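Local coordinates for protein Exo-1,5-alpha-L-arabinofuranobiosidase (Gibberella zeae, PDB 2YDT) that probably releases arabinobiose units from the ends of alpha-1,5-linked L-arabinan chains, acting as an exo-type glycoside hydrolase, at residues L42-N47 with W56-K61; P88-L93 with V105-S110; N22-Q27 with S49-N54; E71-K76 with Y131-V136. One frame throughout, in Å; residues are numbered along the deposited sequence. Where two conformers were deposited one is given.

Contact 1: L42-N47 with W56-K61; sequences LGTWEN and WFPIVK. With AHR (alpha-L-arabinofuranose), chain C.
The strand segments 42-47 and 57-61 run antiparallel, with axes 152° apart, and G43 and V60 face each other as a hydrogen-bonded pair in which each N-H meets the other's carbonyl, both N-to-O distances being 3.0 Å. Towards the far end the strands splay, and side chains and water replace the backbone ladder. T44 takes over from the ladder: its OG1, turned opposite the backbone N (chi1 -166°), donates to the carbonyl oxygen of P58, OG1 to O being 2.6 Å. W45 lays its indole across the P58 ring, so that P58 CB and CG sit over one face of it; P58 CG comes within 3.6 Å of W45 CE2, displaced towards the rim. V60 CG1 meets the same indole at its edge, 3.7 Å from W45 CH2. The indole's rotation is fixed by W45 NE1, which donates to N47 OD1 at 3.0 Å, and N47 in turn packs its CB and CG against P58. N47 ND2 comes to the W56 indole obliquely, amide and ring planes 47° apart. Two waters fill in between the chains: one joins N47 N to W56 O, the other N47 O and ND2 to W56 N. E46 points away from 56-61, and its OE2 receives the O5 hydroxyl of the arabinofuranose at 2.6 Å. Strands 28-35 and 70-75 flank the pair in a four-stranded antiparallel sheet, one of six in a beta-propeller, while strand 87-92 of the next sheet packs against T44, E46 and F57.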
# COMPACT_ATOMS: atom_id res chain seq x y z
N LEU A 42 -0.44 -12.52 7.66
CA LEU A 42 -1.24 -11.58 8.42
C LEU A 42 -1.93 -10.64 7.45
O LEU A 42 -1.49 -10.49 6.31
CB LEU A 42 -0.36 -10.75 9.36
CG LEU A 42 0.44 -11.52 10.41
CD1 LEU A 42 1.28 -10.53 11.28
CD2 LEU A 42 -0.50 -12.40 11.33
N GLY A 43 -3.05 -10.10 7.88
CA GLY A 43 -3.79 -9.14 7.11
C GLY A 43 -4.42 -8.10 7.99
O GLY A 43 -4.71 -8.36 9.17
N THR A 44 -4.74 -6.93 7.38
CA THR A 44 -5.41 -5.82 8.07
C THR A 44 -6.13 -4.95 7.06
O THR A 44 -6.05 -5.17 5.83
CB THR A 44 -4.39 -5.01 8.90
OG1 THR A 44 -5.10 -4.14 9.82
CG2 THR A 44 -3.44 -4.18 8.00
N TRP A 45 -6.88 -3.99 7.57
CA TRP A 45 -7.69 -3.07 6.79
C TRP A 45 -8.17 -1.95 7.66
O TRP A 45 -8.06 -2.02 8.92
CB TRP A 45 -8.91 -3.77 6.18
CG TRP A 45 -9.84 -4.45 7.20
CD1 TRP A 45 -10.89 -3.87 7.84
CD2 TRP A 45 -9.76 -5.77 7.71
NE1 TRP A 45 -11.49 -4.75 8.70
CE2 TRP A 45 -10.82 -5.93 8.64
CE3 TRP A 45 -8.90 -6.86 7.46
CZ2 TRP A 45 -11.04 -7.13 9.32
CZ3 TRP A 45 -9.13 -8.05 8.12
CH2 TRP A 45 -10.18 -8.18 9.05
N GLU A 46 -8.70 -0.90 7.02
CA GLU A 46 -9.41 0.19 7.74
C GLU A 46 -10.76 -0.35 8.18
O GLU A 46 -11.53 -0.81 7.35
CB GLU A 46 -9.66 1.40 6.84
CG GLU A 46 -8.41 2.08 6.33
CD GLU A 46 -8.65 3.16 5.28
OE1 GLU A 46 -9.76 3.35 4.80
OE2 GLU A 46 -7.65 3.81 4.93
N ASN A 47 -11.08 -0.24 9.48
CA ASN A 47 -12.26 -0.87 10.07
C ASN A 47 -13.13 0.23 10.67
O ASN A 47 -12.78 0.87 11.67
CB ASN A 47 -11.75 -1.85 11.13
CG ASN A 47 -12.83 -2.80 11.64
OD1 ASN A 47 -13.25 -3.68 10.90
ND2 ASN A 47 -13.20 -2.67 12.93
N TRP A 56 -9.64 0.86 15.40
CA TRP A 56 -8.39 0.09 15.50
C TRP A 56 -8.16 -0.62 14.17
O TRP A 56 -9.08 -0.74 13.35
CB TRP A 56 -8.48 -0.94 16.62
CG TRP A 56 -9.55 -1.97 16.38
CD1 TRP A 56 -9.41 -3.17 15.72
CD2 TRP A 56 -10.94 -1.87 16.74
NE1 TRP A 56 -10.62 -3.80 15.61
CE2 TRP A 56 -11.58 -3.02 16.22
CE3 TRP A 56 -11.69 -0.92 17.41
CZ2 TRP A 56 -12.94 -3.28 16.44
CZ3 TRP A 56 -13.06 -1.15 17.58
CH2 TRP A 56 -13.66 -2.33 17.10
N PHE A 57 -6.95 -1.14 13.99
CA PHE A 57 -6.66 -1.98 12.82
C PHE A 57 -6.78 -3.44 13.27
O PHE A 57 -5.92 -3.92 14.04
CB PHE A 57 -5.26 -1.73 12.28
CG PHE A 57 -5.02 -0.33 11.76
CD1 PHE A 57 -5.97 0.33 10.98
CD2 PHE A 57 -3.79 0.25 11.94
CE1 PHE A 57 -5.70 1.61 10.46
CE2 PHE A 57 -3.50 1.54 11.39
CZ PHE A 57 -4.49 2.21 10.67
N PRO A 58 -7.76 -4.19 12.72
CA PRO A 58 -7.78 -5.64 13.02
C PRO A 58 -6.58 -6.39 12.42
O PRO A 58 -6.06 -6.04 11.34
CB PRO A 58 -9.08 -6.12 12.36
CG PRO A 58 -9.84 -4.88 11.99
CD PRO A 58 -8.83 -3.81 11.79
N ILE A 59 -6.11 -7.43 13.11
CA ILE A 59 -5.07 -8.31 12.59
C ILE A 59 -5.60 -9.71 12.50
O ILE A 59 -5.92 -10.33 13.53
CB ILE A 59 -3.81 -8.26 13.50
CG1 ILE A 59 -3.27 -6.81 13.52
CG2 ILE A 59 -2.71 -9.27 13.00
CD1 ILE A 59 -2.58 -6.33 12.21
N VAL A 60 -5.69 -10.20 11.27
CA VAL A 60 -6.06 -11.60 10.99
C VAL A 60 -4.85 -12.42 10.61
O VAL A 60 -3.86 -11.92 10.10
CB VAL A 60 -7.16 -11.72 9.92
CG1 VAL A 60 -8.47 -11.13 10.44
CG2 VAL A 60 -6.75 -11.04 8.62
N LYS A 61 -4.92 -13.71 10.91
CA LYS A 61 -3.81 -14.62 10.64
C LYS A 61 -4.32 -15.84 9.87
O LYS A 61 -5.41 -16.35 10.18
CB LYS A 61 -3.23 -15.10 11.96
CG LYS A 61 -2.17 -16.20 11.81
CD LYS A 61 -1.47 -16.43 13.13
CE LYS A 61 -0.56 -17.63 13.07
NZ LYS A 61 0.25 -17.77 14.30
O5 AHR C . -7.89 5.64 3.06
C5 AHR C . -9.11 6.40 3.19
C4 AHR C . -9.19 7.51 2.17
O4 AHR C . -8.17 8.48 2.33
C3 AHR C . -10.47 8.36 2.31
O3 AHR C . -11.64 7.75 1.70
C2 AHR C . -10.08 9.60 1.54
O2 AHR C . -10.75 10.80 1.95
C1 AHR C . -8.60 9.69 1.78
O HOH W 1 -9.43 1.34 11.47
O HOH W 2 -12.24 -0.10 14.18

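Contact 2: P88-L93 with V105-S110; sequences PQLYEL and VLCSGS. With SO4 (sulfate ion), chain H.
L90 and C107 stand side by side on one face of an antiparallel strand pair, and L90 reaches across the chain line to it: with CG anti to its own carbonyl carbon (chi1 -66°), L90 brings CD2 to 3.9 Å from C107 CB. CD2 of L90 also lies near CG1 of V105, the next residue on that face. The opposite face carries Q89, Y91, L106 and S108. There L106 is met from two directions. The L93 side chain, just beyond the end of its strand, slants across it with L93 CD2 3.7 Å from L106 CD1, and the Y91 ring turns an edge to the same methyl, Y91 CD2 lying 4.3 Å from L106 CD1. Beneath the side chains the ladder is regular. Q89 with S108 and Y91 with L106 are hydrogen-bonded pairs, the shortest bonds being Q89 N to S108 O and L106 N to Y91 O, both 2.8 Å. The Y91 phenol extends past the pair to T161 and to a sulfate probably brought in by the crystallisation liquor; the modelled OH-to-sulfate separation is too short to trust in detail. S108 directs its hydroxyl to the carbonyl of E122 on the neighbouring strand. Across the contact itself, therefore, the side chains meet through apolar surface: directional cohesion comes from four backbone hydrogen bonds, while the hydroxyls of S108 and Y91 turn to strands 119-126 and 154-162 respectively.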
# COMPACT_ATOMS: atom_id res chain seq x y z
N PRO A 88 -3.48 1.51 6.93
CA PRO A 88 -2.57 0.59 7.56
C PRO A 88 -1.63 -0.05 6.56
O PRO A 88 -1.96 -0.19 5.37
CB PRO A 88 -3.51 -0.46 8.18
CG PRO A 88 -4.66 -0.49 7.21
CD PRO A 88 -4.84 0.97 6.82
N GLN A 89 -0.44 -0.40 7.03
CA GLN A 89 0.59 -1.09 6.18
C GLN A 89 1.38 -2.02 7.08
O GLN A 89 1.95 -1.60 8.08
CB GLN A 89 1.47 -0.07 5.45
CG GLN A 89 2.59 -0.70 4.61
CD GLN A 89 2.05 -1.39 3.39
OE1 GLN A 89 2.50 -2.52 3.06
NE2 GLN A 89 1.12 -0.79 2.73
N LEU A 90 1.41 -3.30 6.74
CA LEU A 90 2.18 -4.29 7.50
C LEU A 90 3.51 -4.55 6.82
O LEU A 90 3.60 -4.58 5.57
CB LEU A 90 1.39 -5.62 7.59
CG LEU A 90 0.09 -5.55 8.40
CD1 LEU A 90 -0.74 -6.83 8.18
CD2 LEU A 90 0.47 -5.40 9.90
N TYR A 91 4.53 -4.85 7.62
CA TYR A 91 5.89 -5.01 7.10
C TYR A 91 6.68 -5.85 8.10
O TYR A 91 6.58 -5.66 9.31
CB TYR A 91 6.56 -3.65 6.96
CG TYR A 91 7.98 -3.70 6.46
CD1 TYR A 91 8.22 -3.99 5.13
CD2 TYR A 91 9.06 -3.49 7.30
CE1 TYR A 91 9.49 -4.11 4.63
CE2 TYR A 91 10.35 -3.56 6.80
CZ TYR A 91 10.57 -3.88 5.48
OH TYR A 91 11.86 -4.00 4.97
N GLU A 92 7.49 -6.77 7.62
CA GLU A 92 8.36 -7.55 8.52
C GLU A 92 9.80 -7.07 8.38
O GLU A 92 10.35 -7.04 7.26
CB GLU A 92 8.27 -9.04 8.15
CG GLU A 92 9.10 -9.97 9.06
CD GLU A 92 9.18 -11.40 8.52
OE1 GLU A 92 9.68 -11.60 7.38
OE2 GLU A 92 8.78 -12.32 9.25
N LEU A 93 10.44 -6.76 9.51
CA LEU A 93 11.86 -6.40 9.47
C LEU A 93 12.75 -7.51 8.92
O LEU A 93 12.73 -8.65 9.46
CB LEU A 93 12.34 -6.03 10.87
CG LEU A 93 11.75 -4.76 11.50
CD1 LEU A 93 12.58 -4.35 12.77
CD2 LEU A 93 11.65 -3.55 10.51
N VAL A 105 7.35 -7.50 13.47
CA VAL A 105 6.30 -7.03 12.56
C VAL A 105 5.96 -5.59 12.86
O VAL A 105 5.71 -5.24 14.01
CB VAL A 105 5.04 -7.89 12.66
CG1 VAL A 105 3.95 -7.36 11.64
CG2 VAL A 105 5.38 -9.35 12.37
N LEU A 106 6.02 -4.73 11.84
CA LEU A 106 5.58 -3.37 11.97
C LEU A 106 4.18 -3.21 11.35
O LEU A 106 3.82 -3.84 10.35
CB LEU A 106 6.53 -2.42 11.27
CG LEU A 106 7.99 -2.41 11.72
CD1 LEU A 106 8.78 -1.26 11.02
CD2 LEU A 106 8.10 -2.34 13.23
N CYS A 107 3.40 -2.36 11.99
CA CYS A 107 2.14 -1.85 11.42
C CYS A 107 2.24 -0.35 11.47
O CYS A 107 2.30 0.25 12.56
CB CYS A 107 0.93 -2.33 12.22
SG CYS A 107 -0.66 -1.85 11.39
N SER A 108 2.31 0.30 10.30
CA SER A 108 2.21 1.73 10.23
C SER A 108 0.82 2.10 9.75
O SER A 108 0.14 1.29 9.19
CB SER A 108 3.30 2.28 9.28
OG SER A 108 3.32 3.69 9.28
N GLY A 109 0.39 3.31 10.04
CA GLY A 109 -0.92 3.79 9.66
C GLY A 109 -1.14 5.17 10.24
O GLY A 109 -0.25 5.70 10.93
N SER A 110 -2.31 5.74 9.97
CA SER A 110 -2.59 7.10 10.36
C SER A 110 -3.61 7.16 11.50
O SER A 110 -4.73 6.65 11.37
CB SER A 110 -3.06 7.88 9.15
OG SER A 110 -3.18 9.25 9.51
S SO4 H . 12.06 -5.39 2.08
O1 SO4 H . 12.38 -4.08 2.59
O2 SO4 H . 10.73 -5.34 1.40
O3 SO4 H . 13.11 -5.82 1.17
O4 SO4 H . 12.02 -6.38 3.14

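Contact 3: N22-Q27 with S49-N54; sequences NYRDPQ and SPEPPN
The carbonyl oxygen of S49 is held by R24 through two nitrogens: R24 NE lies 3.0 Å and R24 NH2 2.9 Å from S49 O. The oxygen sits in the guanidinium plane at its edge, but both nitrogens approach from the same face of the carbonyl plane, NE standing 54° out of it. A bend at chi3 (-69°) swings the guanidinium round to present this side. Next to it, the Y23 ring lies flat under the S49 backbone, with S49 CA 3.8 Å above the ring centroid in a CH-pi contact; CB of S49 rests over the same face, and P50 CD approaches CD1 of Y23 at 3.8 Å. E51 adds a long salt bridge, with OE1 3.9 Å from R24 NH2 and over the guanidinium face, so that no N-H points at it. The second shell fixes these groups. E51 OE1 has a salt bridge to R85 and a hydrogen bond to S114, and OE2 is bound by the backbone N of V55, while Y23 OH pairs with N47 on the adjoining strand. Q27 folds back within its own loop to donate NE2 to the Y23 carbonyl, and the backbones of R24 and Q27 both bond to Y48. The Y23 side chain lies about 4 Å from that of P19, which binds calcium in another structure of this protein. Between these two surface loops, two N-H groups of one guanidinium thus converge on a single carbonyl oxygen, which the cation would probably polarise, while the carboxylate contributes electrostatics at a distance.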
# COMPACT_ATOMS: atom_id res chain seq x y z
N ASN A 22 -24.15 -2.28 10.67
CA ASN A 22 -24.13 -0.94 11.25
C ASN A 22 -22.76 -0.24 11.19
O ASN A 22 -22.62 0.92 11.65
CB ASN A 22 -24.58 -1.01 12.72
CG ASN A 22 -23.67 -1.88 13.56
OD1 ASN A 22 -23.46 -3.06 13.26
ND2 ASN A 22 -23.11 -1.30 14.66
N TYR A 23 -21.73 -0.88 10.64
CA TYR A 23 -20.47 -0.17 10.43
C TYR A 23 -20.67 1.01 9.49
O TYR A 23 -21.57 1.00 8.62
CB TYR A 23 -19.38 -1.13 9.87
CG TYR A 23 -18.54 -1.84 10.90
CD1 TYR A 23 -19.01 -2.12 12.17
CD2 TYR A 23 -17.26 -2.26 10.57
CE1 TYR A 23 -18.20 -2.75 13.09
CE2 TYR A 23 -16.46 -2.92 11.49
CZ TYR A 23 -16.91 -3.14 12.74
OH TYR A 23 -16.10 -3.79 13.65
N ARG A 24 -19.91 2.07 9.70
CA ARG A 24 -20.01 3.31 8.92
C ARG A 24 -19.43 3.18 7.53
O ARG A 24 -18.33 2.71 7.39
CB ARG A 24 -19.31 4.44 9.67
CG ARG A 24 -19.90 4.71 11.06
CD ARG A 24 -19.07 5.73 11.88
NE ARG A 24 -17.78 5.20 12.29
CZ ARG A 24 -16.61 5.46 11.69
NH1 ARG A 24 -16.51 6.34 10.68
NH2 ARG A 24 -15.49 4.86 12.15
N ASP A 25 -20.16 3.63 6.51
CA ASP A 25 -19.71 3.65 5.10
C ASP A 25 -18.30 4.24 5.03
O ASP A 25 -18.04 5.33 5.62
CB ASP A 25 -20.68 4.54 4.34
CG ASP A 25 -20.59 4.44 2.85
OD1 ASP A 25 -20.07 3.47 2.27
OD2 ASP A 25 -21.15 5.38 2.24
N PRO A 26 -17.35 3.53 4.37
CA PRO A 26 -17.46 2.31 3.53
C PRO A 26 -17.36 0.98 4.27
O PRO A 26 -17.36 -0.07 3.62
CB PRO A 26 -16.29 2.47 2.57
CG PRO A 26 -15.23 3.07 3.44
CD PRO A 26 -15.97 4.07 4.30
N GLN A 27 -17.24 1.02 5.60
CA GLN A 27 -17.29 -0.14 6.49
C GLN A 27 -15.93 -0.82 6.62
O GLN A 27 -15.42 -0.98 7.72
CB GLN A 27 -18.43 -1.12 6.16
CG GLN A 27 -19.81 -0.45 6.10
CD GLN A 27 -20.92 -1.45 5.94
OE1 GLN A 27 -20.88 -2.24 5.01
NE2 GLN A 27 -21.91 -1.45 6.86
N SER A 49 -15.68 1.08 12.45
CA SER A 49 -16.60 0.71 13.53
C SER A 49 -17.25 1.95 14.15
O SER A 49 -16.72 3.04 14.07
CB SER A 49 -15.86 -0.12 14.58
OG SER A 49 -14.76 0.60 15.09
N PRO A 50 -18.43 1.78 14.77
CA PRO A 50 -19.04 2.90 15.50
C PRO A 50 -18.24 3.19 16.76
O PRO A 50 -17.91 2.26 17.50
CB PRO A 50 -20.45 2.35 15.86
CG PRO A 50 -20.54 1.01 15.21
CD PRO A 50 -19.18 0.53 14.91
N GLU A 51 -17.95 4.47 17.01
CA GLU A 51 -17.06 4.91 18.07
C GLU A 51 -17.85 5.62 19.20
O GLU A 51 -18.76 6.32 18.89
CB GLU A 51 -16.07 5.91 17.49
CG GLU A 51 -15.07 5.27 16.53
CD GLU A 51 -14.09 6.27 15.97
OE1 GLU A 51 -14.54 7.10 15.15
OE2 GLU A 51 -12.90 6.22 16.36
N PRO A 52 -17.45 5.47 20.48
CA PRO A 52 -16.34 4.67 20.93
C PRO A 52 -16.65 3.18 20.98
O PRO A 52 -17.83 2.82 20.80
CB PRO A 52 -16.06 5.20 22.34
CG PRO A 52 -17.39 5.71 22.79
CD PRO A 52 -18.07 6.23 21.59
N PRO A 53 -15.65 2.33 21.17
CA PRO A 53 -14.21 2.62 21.34
C PRO A 53 -13.60 3.20 20.05
O PRO A 53 -14.16 3.00 18.94
CB PRO A 53 -13.59 1.27 21.61
CG PRO A 53 -14.63 0.26 21.43
CD PRO A 53 -15.94 0.89 21.22
N ASN A 54 -12.51 3.92 20.20
CA ASN A 54 -11.78 4.47 19.04
C ASN A 54 -11.46 3.34 18.05
O ASN A 54 -11.14 2.20 18.45
CB ASN A 54 -10.47 5.10 19.48
CG ASN A 54 -10.65 6.26 20.44
OD1 ASN A 54 -11.69 6.96 20.44
ND2 ASN A 54 -9.60 6.53 21.23

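Contact 4: E71-K76 with Y131-V136; sequences EISKVK and YTWEFV
S73 OG has two partners: W133 donates its indole NE1 to it at 2.9 Å, a nearly straight bond (165°) with the oxygen close to the ring plane, and the hydroxyl is also hydrogen-bonded to the carbonyl of G130. The S73 oxygen lies between its own backbone N and carbonyl carbon (chi1 66°), which lifts it towards the indole. V75 meets the same indole from over its face, placing CG2 3.7 Å from the centroid of the five-membered ring, so W133 is held at once by an edge bond and a methyl on its flat side. S126, D128, G130, T132 and W133 fit the Ser-X-Asp-X-Gly-X-Thr-Trp pattern of the Asp box of sialidase-like beta-propellers, here in the turn linking strands 119-126 and 134-142; consistent with this, T132 OG1 bonds to D128 OD2 within the turn. The partner strand 70-75 is the edge of the preceding sheet, and I72 and S73 both face I59 there as a classic beta bulge. Consistent with the bulge, both consecutive residues point toward the turn. I72 crosses the Y131 ring at about a right angle, its CD1 3.9 Å from the ring centroid and almost on the ring normal, while I72 CB touches the rim at Y131 CE1, 3.8 Å away. Beyond the isoleucine, the phenol oxygen of Y131 is hydrogen-bonded to K61 NZ on strand 57-62.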
# COMPACT_ATOMS: atom_id res chain seq x y z
N GLU A 71 -9.05 -13.64 13.48
CA GLU A 71 -8.50 -12.47 14.10
C GLU A 71 -7.71 -12.89 15.32
O GLU A 71 -8.20 -13.67 16.16
CB GLU A 71 -9.60 -11.48 14.51
CG GLU A 71 -9.01 -10.24 15.19
CD GLU A 71 -10.01 -9.22 15.54
OE1 GLU A 71 -10.10 -8.89 16.74
OE2 GLU A 71 -10.69 -8.73 14.63
N ILE A 72 -6.50 -12.39 15.43
CA ILE A 72 -5.64 -12.68 16.56
C ILE A 72 -5.35 -11.50 17.48
O ILE A 72 -5.00 -11.68 18.65
CB ILE A 72 -4.30 -13.36 16.10
CG1 ILE A 72 -3.44 -12.47 15.21
CG2 ILE A 72 -4.60 -14.72 15.45
CD1 ILE A 72 -1.97 -13.00 15.05
N SER A 73 -5.53 -10.29 16.97
CA SER A 73 -5.26 -9.09 17.74
C SER A 73 -5.83 -7.86 17.04
O SER A 73 -6.38 -7.94 15.91
CB SER A 73 -3.75 -8.89 17.95
OG SER A 73 -3.05 -8.62 16.71
N LYS A 74 -5.65 -6.74 17.72
CA LYS A 74 -6.02 -5.42 17.24
C LYS A 74 -4.88 -4.45 17.52
O LYS A 74 -4.33 -4.43 18.61
CB LYS A 74 -7.27 -4.90 17.95
CG LYS A 74 -8.50 -5.82 17.85
CD LYS A 74 -9.66 -5.22 18.62
CE LYS A 74 -10.89 -6.09 18.66
NZ LYS A 74 -11.73 -5.68 19.82
N VAL A 75 -4.51 -3.66 16.51
CA VAL A 75 -3.57 -2.58 16.71
C VAL A 75 -4.40 -1.35 17.11
O VAL A 75 -5.24 -0.85 16.35
CB VAL A 75 -2.73 -2.26 15.46
CG1 VAL A 75 -1.48 -1.41 15.90
CG2 VAL A 75 -2.29 -3.51 14.75
N LYS A 76 -4.18 -0.87 18.33
CA LYS A 76 -4.91 0.27 18.90
C LYS A 76 -4.04 1.50 19.10
O LYS A 76 -2.82 1.37 19.37
CB LYS A 76 -5.54 -0.11 20.25
CG LYS A 76 -6.54 -1.24 20.17
CD LYS A 76 -7.26 -1.44 21.50
CE LYS A 76 -8.20 -2.61 21.45
NZ LYS A 76 -8.89 -2.85 22.80
N TYR A 131 0.60 -11.05 17.75
CA TYR A 131 -0.31 -11.27 18.86
C TYR A 131 -0.45 -10.06 19.80
O TYR A 131 -1.54 -9.82 20.32
CB TYR A 131 0.07 -12.56 19.64
CG TYR A 131 -0.31 -13.79 18.87
CD1 TYR A 131 -1.60 -14.31 18.97
CD2 TYR A 131 0.60 -14.42 18.05
CE1 TYR A 131 -1.98 -15.41 18.25
CE2 TYR A 131 0.22 -15.55 17.30
CZ TYR A 131 -1.07 -16.04 17.43
OH TYR A 131 -1.49 -17.15 16.69
N THR A 132 0.64 -9.32 20.02
CA THR A 132 0.58 -8.07 20.78
C THR A 132 1.32 -6.98 20.02
O THR A 132 2.18 -7.25 19.18
CB THR A 132 1.16 -8.19 22.20
OG1 THR A 132 2.53 -8.51 22.11
CG2 THR A 132 0.43 -9.32 23.03
N TRP A 133 1.02 -5.75 20.41
CA TRP A 133 1.56 -4.55 19.78
C TRP A 133 2.03 -3.53 20.78
O TRP A 133 1.42 -3.37 21.86
CB TRP A 133 0.50 -3.89 18.87
CG TRP A 133 0.04 -4.84 17.81
CD1 TRP A 133 -1.03 -5.71 17.88
CD2 TRP A 133 0.69 -5.10 16.55
NE1 TRP A 133 -1.06 -6.49 16.75
CE2 TRP A 133 -0.03 -6.15 15.92
CE3 TRP A 133 1.78 -4.54 15.88
CZ2 TRP A 133 0.32 -6.63 14.65
CZ3 TRP A 133 2.14 -5.03 14.65
CH2 TRP A 133 1.40 -6.07 14.04
N GLU A 134 3.10 -2.81 20.41
CA GLU A 134 3.65 -1.68 21.18
C GLU A 134 3.83 -0.48 20.26
O GLU A 134 4.29 -0.62 19.13
CB GLU A 134 5.01 -2.05 21.84
CG GLU A 134 6.27 -1.88 20.94
CD GLU A 134 7.64 -2.11 21.62
OE1 GLU A 134 8.40 -1.09 21.84
OE2 GLU A 134 7.95 -3.27 21.88
N PHE A 135 3.45 0.71 20.75
CA PHE A 135 3.77 1.97 20.08
C PHE A 135 5.27 2.14 19.99
O PHE A 135 6.00 1.94 20.99
CB PHE A 135 3.18 3.14 20.85
CG PHE A 135 3.61 4.47 20.34
CD1 PHE A 135 3.17 4.91 19.12
CD2 PHE A 135 4.44 5.31 21.09
CE1 PHE A 135 3.56 6.12 18.62
CE2 PHE A 135 4.84 6.55 20.58
CZ PHE A 135 4.38 6.96 19.36
N VAL A 136 5.77 2.49 18.79
CA VAL A 136 7.20 2.69 18.61
C VAL A 136 7.53 4.16 18.52
O VAL A 136 8.29 4.69 19.37
CB VAL A 136 7.75 1.92 17.38
CG1 VAL A 136 9.27 2.20 17.23
CG2 VAL A 136 7.45 0.41 17.54

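How the contacts relate
Contacts 1, 2 and 4 form one continuous patch across two adjacent sheets of the propeller. Strand 57-62 of contact 1 is bonded directly to strand 70-75 of contact 4, F57 O lying 2.9 Å from V75 N. Contacts 1 and 2 pack face to face, T44 CG2 being 3.7 Å from P88 CB. W133 of contact 4 closes over contact 2, with CZ3 3.8 Å from C107 CB. Contact 3 touches contact 1 only and extends it outward. The arabinofuranose is bound directly by contact 1 through E46. The side chain of P88 in contact 2 is about 7 Å from the arabinofuranose. That of R24 in contact 3 is about 10 Å from the same sugar, and contact 4 lies away from the sugar and metal sites.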